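Long-range contact in formate dehydrogenase (Pyrobaculum aerophilum, PDB 1QP8), which binds NADPH and probably acts as a dehydrogenase or reductase of the D-isomer specific 2-hydroxyacid dehydrogenase family: residues 224-237 against 249-262. Residues are numbered along the deposited sequence; the frame is centred on the assembly and turned at random.
Sequences LKERPQFIFASDVW and FFSLPNVVATPWVA. With NDP (NADPH dihydro-nicotinamide-adenine-dinucleotide phosphate), chain C.
F232, A233 and S234 of strand 231-234 pair in parallel with V255, V256 and A257 of strand 255-257, their axes approaching to 4.6 Å and 5° from parallel. Four backbone bonds join them: F232 N to N254 O, V256 N to F232 O, S234 N to V256 O and T258 N to S234 O. At the N-terminal end, the N254 side-chain amide links helix 217-226 to the turn that precedes strand 231-234: with CG between the backbone N and carbonyl carbon (chi1 49°), ND2 donates to L224 O (3.0 Å) and F230 O (2.8 Å), the second almost in line with the carbonyl. With helix 247-250 as the connection, the strands form a beta-alpha-beta unit, the last two strands of the parallel sheet, 255-257 outermost in this chain, in the Rossmann-type NADPH-binding domain. Where they end, the D235 carboxylate is gripped by three donors. OD2 receives T258 OG1 (2.7 Å) on its anti lone pair and V261 N (2.6 Å) on its syn lone pair; OD1 is met by A262 N from above the carboxylate plane. D235, V236, W260 and A262 lie by the nicotinamide amide of NADPH. On the F232 and S234 side of the sheet, W237 takes the edge of F250 on one face (ring planes at 87°), while NE1 donates a hydrogen bond to T258 O (3.2 Å), which lies in the indole plane, NE1 itself standing above the plane of that carbonyl.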
loop_
_atom_site.group_PDB
_atom_site.type_symbol
_atom_site.label_atom_id
_atom_site.label_comp_id
_atom_site.label_asym_id
_atom_site.label_seq_id
_atom_site.Cartn_x
_atom_site.Cartn_y
_atom_site.Cartn_z
ATOM N N LEU A 224 -14.672 -14.283 11.603
ATOM C CA LEU A 224 -13.267 -14.275 11.969
ATOM C C LEU A 224 -12.935 -15.554 12.693
ATOM O O LEU A 224 -11.871 -16.121 12.470
ATOM C CB LEU A 224 -12.937 -13.085 12.855
ATOM C CG LEU A 224 -12.587 -11.827 12.070
ATOM C CD1 LEU A 224 -12.593 -10.623 13.003
ATOM C CD2 LEU A 224 -11.247 -12.024 11.413
ATOM N N LYS A 225 -13.846 -16.016 13.549
ATOM C CA LYS A 225 -13.622 -17.257 14.297
ATOM C C LYS A 225 -13.790 -18.508 13.447
ATOM O O LYS A 225 -13.454 -19.603 13.891
ATOM C CB LYS A 225 -14.572 -17.360 15.484
ATOM C CG LYS A 225 -14.212 -16.487 16.664
ATOM C CD LYS A 225 -15.360 -16.423 17.643
ATOM C CE LYS A 225 -15.027 -15.536 18.827
ATOM N NZ LYS A 225 -16.244 -15.182 19.628
ATOM N N GLU A 226 -14.318 -18.355 12.237
ATOM C CA GLU A 226 -14.512 -19.498 11.356
ATOM C C GLU A 226 -13.445 -19.575 10.284
ATOM O O GLU A 226 -12.955 -20.654 9.963
ATOM C CB GLU A 226 -15.867 -19.438 10.658
ATOM C CG GLU A 226 -17.068 -19.357 11.571
ATOM C CD GLU A 226 -18.350 -19.533 10.793
ATOM O OE1 GLU A 226 -18.322 -19.266 9.570
ATOM O OE2 GLU A 226 -19.373 -19.928 11.397
ATOM N N ARG A 227 -13.097 -18.433 9.708
ATOM C CA ARG A 227 -12.099 -18.424 8.655
ATOM C C ARG A 227 -10.793 -17.797 9.115
ATOM O O ARG A 227 -10.626 -16.578 9.116
ATOM C CB ARG A 227 -12.677 -17.725 7.416
ATOM C CG ARG A 227 -13.848 -18.520 6.835
ATOM C CD ARG A 227 -15.008 -17.682 6.298
ATOM N NE ARG A 227 -14.854 -17.348 4.887
ATOM C CZ ARG A 227 -15.867 -17.166 4.047
ATOM N NH1 ARG A 227 -17.118 -17.287 4.470
ATOM N NH2 ARG A 227 -15.627 -16.861 2.783
ATOM N N PRO A 228 -9.844 -18.642 9.536
ATOM C CA PRO A 228 -8.536 -18.186 10.009
ATOM C C PRO A 228 -7.796 -17.318 8.982
ATOM O O PRO A 228 -7.086 -16.384 9.349
ATOM C CB PRO A 228 -7.811 -19.497 10.321
ATOM C CG PRO A 228 -8.935 -20.401 10.757
ATOM C CD PRO A 228 -9.991 -20.097 9.720
ATOM N N GLN A 229 -7.976 -17.624 7.699
ATOM C CA GLN A 229 -7.332 -16.874 6.632
ATOM C C GLN A 229 -8.073 -15.563 6.355
ATOM O O GLN A 229 -7.555 -14.679 5.660
ATOM C CB GLN A 229 -7.304 -17.709 5.358
ATOM C CG GLN A 229 -6.803 -19.120 5.560
ATOM C CD GLN A 229 -5.332 -19.169 5.887
ATOM O OE1 GLN A 229 -4.488 -18.833 5.052
ATOM N NE2 GLN A 229 -5.010 -19.584 7.107
ATOM N N PHE A 230 -9.293 -15.447 6.872
ATOM C CA PHE A 230 -10.064 -14.234 6.670
ATOM C C PHE A 230 -9.515 -13.156 7.611
ATOM O O PHE A 230 -9.358 -13.377 8.812
ATOM C CB PHE A 230 -11.544 -14.473 6.968
ATOM C CG PHE A 230 -12.425 -13.290 6.649
ATOM C CD1 PHE A 230 -12.898 -13.084 5.363
ATOM C CD2 PHE A 230 -12.795 -12.391 7.647
ATOM C CE1 PHE A 230 -13.734 -11.999 5.075
ATOM C CE2 PHE A 230 -13.630 -11.308 7.372
ATOM C CZ PHE A 230 -14.100 -11.113 6.082
ATOM N N ILE A 231 -9.237 -11.984 7.067
ATOM C CA ILE A 231 -8.685 -10.931 7.882
ATOM C C ILE A 231 -9.508 -9.664 7.925
ATOM O O ILE A 231 -9.990 -9.172 6.916
ATOM C CB ILE A 231 -7.275 -10.579 7.411
ATOM C CG1 ILE A 231 -6.356 -11.785 7.612
ATOM C CG2 ILE A 231 -6.775 -9.356 8.163
ATOM C CD1 ILE A 231 -4.936 -11.521 7.208
ATOM N N PHE A 232 -9.643 -9.126 9.122
ATOM C CA PHE A 232 -10.386 -7.905 9.328
ATOM C C PHE A 232 -9.372 -6.854 9.752
ATOM O O PHE A 232 -8.747 -6.979 10.807
ATOM C CB PHE A 232 -11.412 -8.118 10.432
ATOM C CG PHE A 232 -12.297 -6.941 10.668
ATOM C CD1 PHE A 232 -13.175 -6.502 9.674
ATOM C CD2 PHE A 232 -12.272 -6.269 11.890
ATOM C CE1 PHE A 232 -14.022 -5.410 9.890
ATOM C CE2 PHE A 232 -13.115 -5.171 12.121
ATOM C CZ PHE A 232 -13.991 -4.745 11.116
ATOM N N ALA A 233 -9.185 -5.839 8.920
ATOM C CA ALA A 233 -8.255 -4.754 9.222
ATOM C C ALA A 233 -9.088 -3.489 9.326
ATOM O O ALA A 233 -9.645 -3.032 8.333
ATOM C CB ALA A 233 -7.231 -4.606 8.112
ATOM N N SER A 234 -9.175 -2.916 10.518
ATOM C CA SER A 234 -9.978 -1.720 10.682
ATOM C C SER A 234 -9.352 -0.629 11.531
ATOM O O SER A 234 -8.639 -0.893 12.503
ATOM C CB SER A 234 -11.336 -2.093 11.277
ATOM O OG SER A 234 -12.167 -0.954 11.406
ATOM N N ASP A 235 -9.652 0.607 11.160
ATOM C CA ASP A 235 -9.165 1.767 11.877
ATOM C C ASP A 235 -10.314 2.321 12.688
ATOM O O ASP A 235 -10.140 3.265 13.450
ATOM C CB ASP A 235 -8.695 2.836 10.901
ATOM C CG ASP A 235 -8.283 4.114 11.597
ATOM O OD1 ASP A 235 -8.938 5.168 11.389
ATOM O OD2 ASP A 235 -7.298 4.047 12.360
ATOM N N VAL A 236 -11.495 1.738 12.527
ATOM C CA VAL A 236 -12.660 2.224 13.256
ATOM C C VAL A 236 -13.345 1.111 14.024
ATOM O O VAL A 236 -13.390 -0.025 13.569
ATOM C CB VAL A 236 -13.659 2.858 12.310
ATOM C CG1 VAL A 236 -14.623 3.738 13.099
ATOM C CG2 VAL A 236 -12.923 3.658 11.276
ATOM N N TRP A 237 -13.905 1.428 15.184
ATOM C CA TRP A 237 -14.506 0.376 15.975
ATOM C C TRP A 237 -15.838 0.673 16.616
ATOM O O TRP A 237 -16.192 1.835 16.816
ATOM C CB TRP A 237 -13.515 -0.041 17.051
ATOM C CG TRP A 237 -12.234 -0.441 16.464
ATOM C CD1 TRP A 237 -11.198 0.378 16.090
ATOM C CD2 TRP A 237 -11.886 -1.759 16.041
ATOM N NE1 TRP A 237 -10.227 -0.361 15.451
ATOM C CE2 TRP A 237 -10.625 -1.674 15.406
ATOM C CE3 TRP A 237 -12.520 -3.006 16.134
ATOM C CZ2 TRP A 237 -9.991 -2.790 14.863
ATOM C CZ3 TRP A 237 -11.883 -4.115 15.596
ATOM C CH2 TRP A 237 -10.631 -3.997 14.968
ATOM N N PHE A 249 -11.388 -8.435 19.707
ATOM C CA PHE A 249 -11.037 -8.519 18.302
ATOM C C PHE A 249 -9.528 -8.475 18.174
ATOM O O PHE A 249 -8.930 -9.254 17.430
ATOM C CB PHE A 249 -11.638 -7.358 17.501
ATOM C CG PHE A 249 -13.059 -7.598 17.034
ATOM C CD1 PHE A 249 -14.144 -7.272 17.842
ATOM C CD2 PHE A 249 -13.305 -8.175 15.794
ATOM C CE1 PHE A 249 -15.444 -7.522 17.420
ATOM C CE2 PHE A 249 -14.604 -8.427 15.369
ATOM C CZ PHE A 249 -15.671 -8.102 16.183
ATOM N N PHE A 250 -8.916 -7.571 18.928
ATOM C CA PHE A 250 -7.473 -7.387 18.882
ATOM C C PHE A 250 -6.661 -8.633 19.252
ATOM O O PHE A 250 -5.499 -8.772 18.850
ATOM C CB PHE A 250 -7.093 -6.209 19.779
ATOM C CG PHE A 250 -7.969 -4.998 19.578
ATOM C CD1 PHE A 250 -8.283 -4.160 20.649
ATOM C CD2 PHE A 250 -8.541 -4.735 18.333
ATOM C CE1 PHE A 250 -9.158 -3.094 20.486
ATOM C CE2 PHE A 250 -9.414 -3.676 18.165
ATOM C CZ PHE A 250 -9.730 -2.848 19.245
ATOM N N SER A 251 -7.267 -9.548 20.000
ATOM C CA SER A 251 -6.560 -10.756 20.402
ATOM C C SER A 251 -6.727 -11.868 19.372
ATOM O O SER A 251 -6.216 -12.986 19.554
ATOM C CB SER A 251 -7.069 -11.246 21.747
ATOM O OG SER A 251 -8.433 -11.589 21.628
ATOM N N LEU A 252 -7.465 -11.581 18.303
ATOM C CA LEU A 252 -7.634 -12.572 17.249
ATOM C C LEU A 252 -6.460 -12.357 16.311
ATOM O O LEU A 252 -6.157 -11.235 15.908
ATOM C CB LEU A 252 -8.977 -12.389 16.538
ATOM C CG LEU A 252 -10.152 -12.920 17.386
ATOM C CD1 LEU A 252 -11.507 -12.371 16.931
ATOM C CD2 LEU A 252 -10.132 -14.441 17.304
ATOM N N PRO A 253 -5.737 -13.432 15.999
ATOM C CA PRO A 253 -4.590 -13.291 15.109
ATOM C C PRO A 253 -4.907 -12.821 13.703
ATOM O O PRO A 253 -4.031 -12.309 13.015
ATOM C CB PRO A 253 -3.922 -14.662 15.175
ATOM C CG PRO A 253 -5.007 -15.567 15.635
ATOM C CD PRO A 253 -5.730 -14.744 16.654
ATOM N N ASN A 254 -6.152 -12.965 13.271
ATOM C CA ASN A 254 -6.501 -12.514 11.932
ATOM C C ASN A 254 -7.194 -11.161 11.919
ATOM O O ASN A 254 -8.091 -10.916 11.107
ATOM C CB ASN A 254 -7.343 -13.564 11.213
ATOM C CG ASN A 254 -8.495 -14.064 12.046
ATOM O OD1 ASN A 254 -8.440 -14.074 13.290
ATOM N ND2 ASN A 254 -9.548 -14.516 11.366
ATOM N N VAL A 255 -6.772 -10.282 12.828
ATOM C CA VAL A 255 -7.308 -8.932 12.874
ATOM C C VAL A 255 -6.159 -7.934 12.911
ATOM O O VAL A 255 -5.152 -8.177 13.562
ATOM C CB VAL A 255 -8.204 -8.685 14.110
ATOM C CG1 VAL A 255 -8.523 -7.202 14.218
ATOM C CG2 VAL A 255 -9.503 -9.473 14.003
ATOM N N VAL A 256 -6.298 -6.834 12.179
ATOM C CA VAL A 256 -5.292 -5.787 12.187
ATOM C C VAL A 256 -6.100 -4.606 12.657
ATOM O O VAL A 256 -7.159 -4.315 12.102
ATOM C CB VAL A 256 -4.741 -5.457 10.801
ATOM C CG1 VAL A 256 -3.943 -4.156 10.883
ATOM C CG2 VAL A 256 -3.839 -6.607 10.289
ATOM N N ALA A 257 -5.610 -3.913 13.674
ATOM C CA ALA A 257 -6.363 -2.799 14.201
ATOM C C ALA A 257 -5.546 -1.556 14.488
ATOM O O ALA A 257 -4.425 -1.633 14.992
ATOM C CB ALA A 257 -7.065 -3.241 15.441
ATOM N N THR A 258 -6.121 -0.406 14.151
ATOM C CA THR A 258 -5.493 0.881 14.396
ATOM C C THR A 258 -6.538 1.725 15.115
ATOM O O THR A 258 -7.743 1.600 14.867
ATOM C CB THR A 258 -5.007 1.572 13.096
ATOM O OG1 THR A 258 -6.073 1.645 12.143
ATOM C CG2 THR A 258 -3.840 0.813 12.510
ATOM N N PRO A 259 -6.083 2.614 16.005
ATOM C CA PRO A 259 -6.914 3.495 16.815
ATOM C C PRO A 259 -7.579 4.689 16.171
ATOM O O PRO A 259 -7.465 5.812 16.668
ATOM C CB PRO A 259 -5.983 3.915 17.950
ATOM C CG PRO A 259 -4.566 3.494 17.488
ATOM C CD PRO A 259 -4.684 3.048 16.069
ATOM N N TRP A 260 -8.285 4.459 15.073
ATOM C CA TRP A 260 -9.000 5.548 14.434
ATOM C C TRP A 260 -8.044 6.707 14.137
ATOM O O TRP A 260 -8.276 7.838 14.545
ATOM C CB TRP A 260 -10.104 5.989 15.383
ATOM C CG TRP A 260 -11.138 6.814 14.771
ATOM C CD1 TRP A 260 -11.219 7.196 13.468
ATOM C CD2 TRP A 260 -12.283 7.357 15.425
ATOM N NE1 TRP A 260 -12.353 7.946 13.266
ATOM C CE2 TRP A 260 -13.024 8.061 14.453
ATOM C CE3 TRP A 260 -12.757 7.315 16.745
ATOM C CZ2 TRP A 260 -14.213 8.721 14.755
ATOM C CZ3 TRP A 260 -13.941 7.970 17.049
ATOM C CH2 TRP A 260 -14.658 8.666 16.055
ATOM N N VAL A 261 -6.969 6.417 13.421
ATOM C CA VAL A 261 -5.979 7.428 13.091
ATOM C C VAL A 261 -5.771 7.674 11.606
ATOM O O VAL A 261 -4.791 8.309 11.216
ATOM C CB VAL A 261 -4.625 7.064 13.680
ATOM C CG1 VAL A 261 -4.652 7.297 15.181
ATOM C CG2 VAL A 261 -4.293 5.614 13.362
ATOM N N ALA A 262 -6.677 7.174 10.776
ATOM C CA ALA A 262 -6.561 7.365 9.343
ATOM C C ALA A 262 -6.793 8.830 9.028
ATOM O O ALA A 262 -7.823 9.185 8.483
ATOM C CB ALA A 262 -7.591 6.512 8.635
HETATM P PA NDP C . -19.000 11.353 1.475
HETATM O O1A NDP C . -19.989 11.511 2.587
HETATM O O2A NDP C . -17.995 11.974 2.364
HETATM O O5B NDP C . -19.603 9.823 1.341
HETATM C C5B NDP C . -20.654 9.756 0.294
HETATM C C4B NDP C . -20.498 8.435 -0.544
HETATM O O4B NDP C . -21.010 7.218 0.127
HETATM C C3B NDP C . -21.331 8.438 -1.886
HETATM O O3B NDP C . -20.814 7.464 -2.776
HETATM C C2B NDP C . -22.706 8.148 -1.285
HETATM O O2B NDP C . -23.831 7.887 -2.041
HETATM C C1B NDP C . -22.371 7.061 -0.350
HETATM N N9A NDP C . -23.389 6.835 0.624
HETATM C C8A NDP C . -23.845 7.604 1.661
HETATM N N7A NDP C . -24.810 6.998 2.354
HETATM C C5A NDP C . -24.960 5.793 1.712
HETATM C C6A NDP C . -25.846 4.678 1.950
HETATM N N6A NDP C . -26.730 4.729 2.965
HETATM N N1A NDP C . -25.749 3.588 1.093
HETATM C C2A NDP C . -24.817 3.623 0.063
HETATM N N3A NDP C . -23.979 4.604 -0.224
HETATM C C4A NDP C . -24.097 5.660 0.664
HETATM O O3 NDP C . -17.732 10.442 1.326
HETATM P PN NDP C . -16.362 9.924 2.068
HETATM O O1N NDP C . -15.599 9.003 1.194
HETATM O O2N NDP C . -15.508 11.065 2.532
HETATM O O5D NDP C . -16.874 9.112 3.425
HETATM C C5D NDP C . -17.212 9.891 4.597
HETATM C C4D NDP C . -17.527 8.879 5.712
HETATM O O4D NDP C . -16.333 8.114 6.006
HETATM C C3D NDP C . -17.917 9.595 7.004
HETATM O O3D NDP C . -19.317 9.821 6.995
HETATM C C2D NDP C . -17.398 8.608 8.083
HETATM O O2D NDP C . -18.413 7.670 8.476
HETATM C C1D NDP C . -16.151 7.962 7.436
HETATM N N1N NDP C . -14.828 8.608 7.889
HETATM C C2N NDP C . -13.907 7.735 8.564
HETATM C C3N NDP C . -12.686 8.316 8.985
HETATM C C7N NDP C . -11.652 7.384 9.730
HETATM O O7N NDP C . -10.535 7.826 9.926
HETATM N N7N NDP C . -12.077 6.146 10.102
HETATM C C4N NDP C . -12.312 9.700 8.782
HETATM C C5N NDP C . -13.332 10.448 8.091
HETATM C C6N NDP C . -14.530 9.970 7.652
HETATM P P2B NDP C . -24.814 9.246 -2.315
HETATM O O1X NDP C . -25.874 8.509 -3.096
HETATM O O2X NDP C . -25.192 9.669 -0.939
HETATM O O3X NDP C . -23.973 10.184 -3.040
#